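Local structure of microcin B17-processing protein McbC (Escherichia coli str. K-12 substr. MG1655, 6GRH) at residues 120-125 with 211-216; 193-198 with 205-210. The protein acts as the FMN-dependent oxidoreductase needed to process the inactive microcin B17 precursor (McbA) into the active antibiotic peptide. All coordinates share one frame; numbering follows the deposited sequence.

Contact 1 (120-125 with 211-216). With FMN (flavin mononucleotide), chain O; EDO (1,2-ethanediol), chain P.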
loop_
_atom_site.group_PDB
_atom_site.type_symbol
_atom_site.label_atom_id
_atom_site.label_comp_id
_atom_site.label_asym_id
_atom_site.label_seq_id
_atom_site.Cartn_x
_atom_site.Cartn_y
_atom_site.Cartn_z
ATOM N N TYR D 120 -26.786 11.851 -16.102
ATOM C CA TYR D 120 -25.621 10.966 -16.098
ATOM C C TYR D 120 -25.943 9.816 -15.144
ATOM O O TYR D 120 -26.603 10.019 -14.120
ATOM C CB TYR D 120 -24.333 11.714 -15.719
ATOM C CG TYR D 120 -24.348 12.333 -14.340
ATOM C CD1 TYR D 120 -25.005 13.536 -14.093
ATOM C CD2 TYR D 120 -23.703 11.701 -13.277
ATOM C CE1 TYR D 120 -25.036 14.086 -12.823
ATOM C CE2 TYR D 120 -23.724 12.242 -12.012
ATOM C CZ TYR D 120 -24.393 13.424 -11.782
ATOM O OH TYR D 120 -24.408 13.934 -10.501
ATOM N N PRO D 121 -25.524 8.595 -15.500
ATOM C CA PRO D 121 -25.788 7.443 -14.638
ATOM C C PRO D 121 -24.808 7.362 -13.464
ATOM O O PRO D 121 -23.847 8.122 -13.394
ATOM C CB PRO D 121 -25.603 6.265 -15.604
ATOM C CG PRO D 121 -24.495 6.729 -16.498
ATOM C CD PRO D 121 -24.669 8.228 -16.648
ATOM N N SER D 122 -25.063 6.451 -12.531
ATOM C CA SER D 122 -24.166 6.242 -11.384
ATOM C C SER D 122 -24.334 4.829 -10.847
ATOM O O SER D 122 -25.468 4.340 -10.722
ATOM C CB SER D 122 -24.478 7.260 -10.269
ATOM O OG SER D 122 -23.703 7.018 -9.117
ATOM N N GLY D 123 -23.219 4.169 -10.541
ATOM C CA GLY D 123 -23.272 2.841 -9.936
ATOM C C GLY D 123 -24.160 2.826 -8.703
ATOM O O GLY D 123 -23.979 3.633 -7.794
ATOM N N GLY D 124 -25.144 1.935 -8.714
ATOM C CA GLY D 124 -26.111 1.797 -7.627
ATOM C C GLY D 124 -26.987 3.001 -7.363
ATOM O O GLY D 124 -27.614 3.074 -6.312
ATOM N N ALA D 125 -27.044 3.927 -8.324
ATOM C CA ALA D 125 -27.709 5.216 -8.154
ATOM C C ALA D 125 -27.265 5.964 -6.881
ATOM O O ALA D 125 -28.058 6.667 -6.252
ATOM C CB ALA D 125 -29.211 5.017 -8.168
ATOM N N LEU D 211 -14.703 7.955 -9.656
ATOM C CA LEU D 211 -13.813 8.711 -10.553
ATOM C C LEU D 211 -14.360 8.759 -11.976
ATOM O O LEU D 211 -14.372 9.798 -12.579
ATOM C CB LEU D 211 -12.374 8.159 -10.515
ATOM C CG LEU D 211 -11.483 8.808 -9.453
ATOM C CD1 LEU D 211 -12.046 8.789 -8.047
ATOM C CD2 LEU D 211 -10.127 8.126 -9.426
ATOM N N MET D 212 -14.874 7.636 -12.470
ATOM C CA MET D 212 -15.534 7.614 -13.759
ATOM C C MET D 212 -16.762 8.521 -13.791
ATOM O O MET D 212 -16.959 9.276 -14.739
ATOM C CB MET D 212 -15.846 6.171 -14.199
ATOM C CG MET D 212 -14.570 5.403 -14.489
ATOM S SD MET D 212 -14.838 3.729 -15.086
ATOM C CE MET D 212 -15.703 2.967 -13.736
ATOM N N GLU D 213 -17.549 8.496 -12.733
ATOM C CA GLU D 213 -18.702 9.349 -12.643
ATOM C C GLU D 213 -18.363 10.822 -12.750
ATOM O O GLU D 213 -19.057 11.558 -13.411
ATOM C CB GLU D 213 -19.459 9.069 -11.361
ATOM C CG GLU D 213 -20.655 9.954 -11.124
ATOM C CD GLU D 213 -21.401 9.540 -9.873
ATOM O OE1 GLU D 213 -21.544 8.294 -9.660
ATOM O OE2 GLU D 213 -21.833 10.461 -9.112
ATOM N N THR D 214 -17.277 11.227 -12.135
ATOM C CA THR D 214 -16.784 12.603 -12.229
ATOM C C THR D 214 -16.553 13.050 -13.674
ATOM O O THR D 214 -16.928 14.148 -14.050
ATOM C CB THR D 214 -15.503 12.735 -11.400
ATOM O OG1 THR D 214 -15.802 12.316 -10.056
ATOM C CG2 THR D 214 -14.999 14.149 -11.395
ATOM N N GLY D 215 -15.978 12.149 -14.481
ATOM C CA GLY D 215 -15.752 12.395 -15.878
ATOM C C GLY D 215 -17.045 12.502 -16.659
ATOM O O GLY D 215 -17.145 13.359 -17.555
ATOM N N SER D 216 -18.053 11.663 -16.329
ATOM C CA SER D 216 -19.353 11.815 -16.976
ATOM C C SER D 216 -19.970 13.183 -16.657
ATOM O O SER D 216 -20.693 13.790 -17.494
ATOM C CB SER D 216 -20.327 10.666 -16.616
ATOM O OG SER D 216 -20.757 10.758 -15.277
HETATM N N1 FMN O . -26.351 -1.386 -13.461
HETATM C C2 FMN O . -26.433 -2.722 -13.233
HETATM O O2 FMN O . -27.556 -3.250 -13.320
HETATM N N3 FMN O . -25.350 -3.475 -12.921
HETATM C C4 FMN O . -24.108 -2.944 -12.828
HETATM O O4 FMN O . -23.115 -3.652 -12.549
HETATM C C4A FMN O . -23.936 -1.487 -13.048
HETATM N N5 FMN O . -22.733 -0.874 -12.958
HETATM C C5A FMN O . -22.612 0.461 -13.181
HETATM C C6 FMN O . -21.355 1.053 -13.094
HETATM C C7 FMN O . -21.184 2.417 -13.311
HETATM C C7M FMN O . -19.809 3.029 -13.204
HETATM C C8 FMN O . -22.358 3.259 -13.659
HETATM C C8M FMN O . -22.184 4.732 -13.901
HETATM C C9 FMN O . -23.624 2.681 -13.756
HETATM C C9A FMN O . -23.807 1.301 -13.531
HETATM N N10 FMN O . -25.081 0.671 -13.622
HETATM C C10 FMN O . -25.167 -0.723 -13.382
HETATM C "C1'" FMN O . -26.302 1.411 -13.964
HETATM C "C2'" FMN O . -26.857 2.086 -12.729
HETATM O "O2'" FMN O . -27.394 1.086 -11.842
HETATM C "C3'" FMN O . -27.896 3.136 -13.138
HETATM O "O3'" FMN O . -27.254 4.202 -13.850
HETATM C "C4'" FMN O . -28.656 3.721 -11.951
HETATM O "O4'" FMN O . -29.394 2.682 -11.305
HETATM C "C5'" FMN O . -29.648 4.815 -12.336
HETATM O "O5'" FMN O . -30.577 4.292 -13.284
HETATM P P FMN O . -30.750 4.961 -14.729
HETATM O O1P FMN O . -29.410 4.863 -15.420
HETATM O O2P FMN O . -31.803 4.089 -15.383
HETATM O O3P FMN O . -31.202 6.344 -14.377
HETATM C C1 EDO P . -27.160 -1.941 -9.450
HETATM O O1 EDO P . -27.474 -1.160 -8.301
HETATM C C2 EDO P . -25.743 -1.611 -9.853
HETATM O O2 EDO P . -25.641 -0.244 -10.269
HETATM O O HOH W 1 -23.001 12.652 -8.485
HETATM O O HOH W 2 -21.424 8.279 -14.658
HETATM O O HOH W 3 -20.718 5.702 -10.369
#
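The CA atoms of Tyr120 and Ser216 lie 6.4 Å apart, as do those of Ser122 and Glu213, the two helix residues being one turn apart on helix 204-227. Residues 120-122 thus run roughly antiparallel to 213-216, before the chain turns away at 123-125. In this nitroreductase-family fold the loop carries five residues of the flavin pocket, Pro121 to Ala125, and it packs against the helix on one side and FMN on another. Its turn is closed by the bond from Ala125 N to Ser122 O.

One direct hydrogen bond joins the segments, from Ser122 OG to Glu213 OE1 at 2.6 Å. The hydroxyl meets the oxygen from above the carboxylate plane, 38° out of it. Glu213 spans the gap because its chain is stretched, with CG anti to the backbone N (chi1 177°) and the chain staying extended beyond CG. A water that accepts from Gly123 N donates a hydrogen bond to the same OE1, so the buried oxygen receives two bonds and ties the loop backbone to the helix. Ser122 OG is also bonded to Tyr127 N, in the chain leading to strand 129-135.

The Tyr120 ring lies obliquely against Glu213, ring and carboxylate planes 52° apart, with Glu213 OE2 at the ring edge, 3.9 Å from Tyr120 CE2. Another water links Tyr120 OH to OE2; the hydroxyl is bonded to Arg118 as well. On the flavin side, Pro121 CB comes within 3.2 Å of FMN O3', and the bond from Ser122 N to that oxygen is weak.

Ser216 OG donates to Glu213 O in its own helix at 2.6 Å, while a water holding Pro121 O at 2.7 Å donates to this same OG.

Contact 2 (193-198 with 205-210)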
loop_
_atom_site.group_PDB
_atom_site.type_symbol
_atom_site.label_atom_id
_atom_site.label_comp_id
_atom_site.label_asym_id
_atom_site.label_seq_id
_atom_site.Cartn_x
_atom_site.Cartn_y
_atom_site.Cartn_z
ATOM N N ILE D 193 -15.249 14.010 -4.380
ATOM C CA ILE D 193 -15.640 12.682 -3.959
ATOM C C ILE D 193 -15.877 12.654 -2.444
ATOM O O ILE D 193 -15.029 13.108 -1.675
ATOM C CB ILE D 193 -14.583 11.619 -4.326
ATOM C CG1 ILE D 193 -15.110 10.208 -3.998
ATOM C CG2 ILE D 193 -13.230 11.852 -3.660
ATOM C CD1 ILE D 193 -14.181 9.125 -4.475
ATOM N N ILE D 194 -17.013 12.106 -2.030
ATOM C CA ILE D 194 -17.235 11.773 -0.626
ATOM C C ILE D 194 -16.783 10.327 -0.451
ATOM O O ILE D 194 -17.459 9.415 -0.925
ATOM C CB ILE D 194 -18.715 11.938 -0.233
ATOM C CG1 ILE D 194 -19.142 13.380 -0.475
ATOM C CG2 ILE D 194 -18.919 11.528 1.237
ATOM C CD1 ILE D 194 -20.593 13.619 -0.163
ATOM N N PHE D 195 -15.678 10.108 0.239
ATOM C CA PHE D 195 -15.042 8.769 0.234
ATOM C C PHE D 195 -15.981 7.675 0.683
ATOM O O PHE D 195 -16.125 6.652 0.012
ATOM C CB PHE D 195 -13.782 8.722 1.079
ATOM C CG PHE D 195 -12.648 9.538 0.516
ATOM C CD1 PHE D 195 -11.962 9.114 -0.605
ATOM C CD2 PHE D 195 -12.283 10.741 1.108
ATOM C CE1 PHE D 195 -10.904 9.858 -1.118
ATOM C CE2 PHE D 195 -11.223 11.494 0.598
ATOM C CZ PHE D 195 -10.540 11.044 -0.523
ATOM N N GLU D 196 -16.635 7.900 1.812
ATOM C CA GLU D 196 -17.466 6.846 2.380
ATOM C C GLU D 196 -18.698 6.543 1.543
ATOM O O GLU D 196 -19.107 5.395 1.494
ATOM C CB GLU D 196 -17.805 7.150 3.842
ATOM C CG GLU D 196 -16.565 6.969 4.724
ATOM C CD GLU D 196 -16.846 6.979 6.217
ATOM O OE1 GLU D 196 -17.752 6.235 6.675
ATOM O OE2 GLU D 196 -16.112 7.687 6.939
ATOM N N LYS D 197 -19.261 7.539 0.858
ATOM C CA LYS D 197 -20.368 7.310 -0.061
ATOM C C LYS D 197 -19.911 6.518 -1.291
ATOM O O LYS D 197 -20.677 5.707 -1.807
ATOM C CB LYS D 197 -21.012 8.611 -0.493
ATOM C CG LYS D 197 -22.337 8.385 -1.203
ATOM C CD LYS D 197 -23.386 9.324 -0.681
ATOM C CE LYS D 197 -24.645 9.260 -1.517
ATOM N NZ LYS D 197 -24.819 10.447 -2.409
ATOM N N ALA D 198 -18.677 6.740 -1.749
ATOM C CA ALA D 198 -18.128 5.943 -2.872
ATOM C C ALA D 198 -17.792 4.494 -2.501
ATOM O O ALA D 198 -17.794 3.624 -3.371
ATOM C CB ALA D 198 -16.899 6.622 -3.461
ATOM N N ARG D 205 -13.887 -1.090 -5.692
ATOM C CA ARG D 205 -14.441 -0.812 -7.013
ATOM C C ARG D 205 -15.301 0.468 -7.031
ATOM O O ARG D 205 -15.390 1.142 -8.055
ATOM C CB ARG D 205 -15.250 -1.996 -7.510
ATOM C CG ARG D 205 -15.440 -2.028 -9.018
ATOM C CD ARG D 205 -16.102 -3.336 -9.364
ATOM N NE ARG D 205 -16.188 -3.718 -10.761
ATOM C CZ ARG D 205 -15.261 -4.359 -11.471
ATOM N NH1 ARG D 205 -14.096 -4.661 -10.975
ATOM N NH2 ARG D 205 -15.530 -4.705 -12.722
ATOM N N GLY D 206 -15.883 0.834 -5.896
ATOM C CA GLY D 206 -16.623 2.100 -5.804
ATOM C C GLY D 206 -15.805 3.342 -6.053
ATOM O O GLY D 206 -16.319 4.338 -6.596
ATOM N N TYR D 207 -14.541 3.290 -5.677
ATOM C CA TYR D 207 -13.604 4.389 -5.944
ATOM C C TYR D 207 -13.421 4.586 -7.441
ATOM O O TYR D 207 -13.568 5.696 -7.963
ATOM C CB TYR D 207 -12.265 4.141 -5.257
ATOM C CG TYR D 207 -11.258 5.248 -5.436
ATOM C CD1 TYR D 207 -11.386 6.441 -4.741
ATOM C CD2 TYR D 207 -10.180 5.101 -6.288
ATOM C CE1 TYR D 207 -10.455 7.444 -4.883
ATOM C CE2 TYR D 207 -9.259 6.120 -6.452
ATOM C CZ TYR D 207 -9.410 7.284 -5.757
ATOM O OH TYR D 207 -8.483 8.293 -5.907
ATOM N N ARG D 208 -13.182 3.482 -8.132
ATOM C CA ARG D 208 -13.054 3.499 -9.569
ATOM C C ARG D 208 -14.358 4.058 -10.207
ATOM O O ARG D 208 -14.301 4.913 -11.114
ATOM C CB ARG D 208 -12.739 2.060 -10.037
ATOM C CG ARG D 208 -12.397 1.893 -11.495
ATOM C CD ARG D 208 -12.689 0.473 -11.985
ATOM N NE ARG D 208 -11.834 -0.550 -11.393
ATOM C CZ ARG D 208 -11.781 -1.824 -11.824
ATOM N NH1 ARG D 208 -12.536 -2.242 -12.830
ATOM N NH2 ARG D 208 -10.981 -2.684 -11.239
ATOM N N MET D 209 -15.515 3.573 -9.740
ATOM C CA MET D 209 -16.835 4.045 -10.208
ATOM C C MET D 209 -17.043 5.545 -9.954
ATOM O O MET D 209 -17.561 6.258 -10.826
ATOM C CB MET D 209 -17.997 3.235 -9.576
ATOM C CG MET D 209 -18.150 1.778 -10.070
ATOM S SD MET D 209 -19.705 0.933 -9.621
ATOM C CE MET D 209 -19.136 -0.687 -9.124
ATOM N N ALA D 210 -16.636 6.023 -8.778
ATOM C CA ALA D 210 -16.767 7.448 -8.437
ATOM C C ALA D 210 -15.930 8.376 -9.348
ATOM O O ALA D 210 -16.412 9.430 -9.777
ATOM C CB ALA D 210 -16.394 7.670 -6.995
#
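Ala210 presents its methyl to two partners: Ala210 CB lies 3.7 Å from Ile193 CD1 and equally 3.7 Å from Ala198 CB. Ile193 enters with its longer branch, CG1 being anti to the backbone N (chi1 -174°) and CD1 continuing the extended line. The same CD1 rests 3.9 Å from Tyr207 CD1, where the two side chains cross at about a right angle. Beyond it, Tyr207 CE1 stands at the edge of the Phe195 ring in a looser approach, 4.5 Å from Phe195 CE1.

The tightest approach involves backbone: Gly206 CA donates a C-H...O contact to Ala198 O at 3.1 Å, with 143° at the hydrogen. Gly206, with no side chain, brings its CA against this carbonyl, and the CA atoms of Ala198 and Gly206 are 5.1 Å apart.

Strand 187-194 of the antiparallel sheet passes directly into helix 195-199, with Ile194 as N-cap residue, and a short connection leads back into helix 204-227; the contact packs this strand-to-helix corner against the start of the long helix.

Farther out, Ile129 of the neighbouring strand 129-135 touches both Ile193 and Ala210. His27 of helix 17-27 bonds Tyr207 OH through ND1 and meets the Phe195 ring edge-to-face. Away from this interface, Arg205 and Arg208 form salt bridges with Asp240 of the second subunit.

Both contacts draw on helix 204-227, contact 2 using residues 205-210 and contact 1 the residues that follow directly, and their centres are 10 Å apart. In sequence, contact 2 is nested within the loop that contact 1 closes. They touch by packing at two points: Gly123 CA lies 4.1 Å from Met209 SD in one of the two modelled conformers of Met209, and Leu211 CD1 lies 4.2 Å from Ile193 CD1. Gly123 and Met209 both belong to the flavin pocket. The second subunit contributes Arg82, Ser85, Arg181, Arg233 and Ala236 to the hydrogen bonding of this flavin, placing the site at the subunit interface.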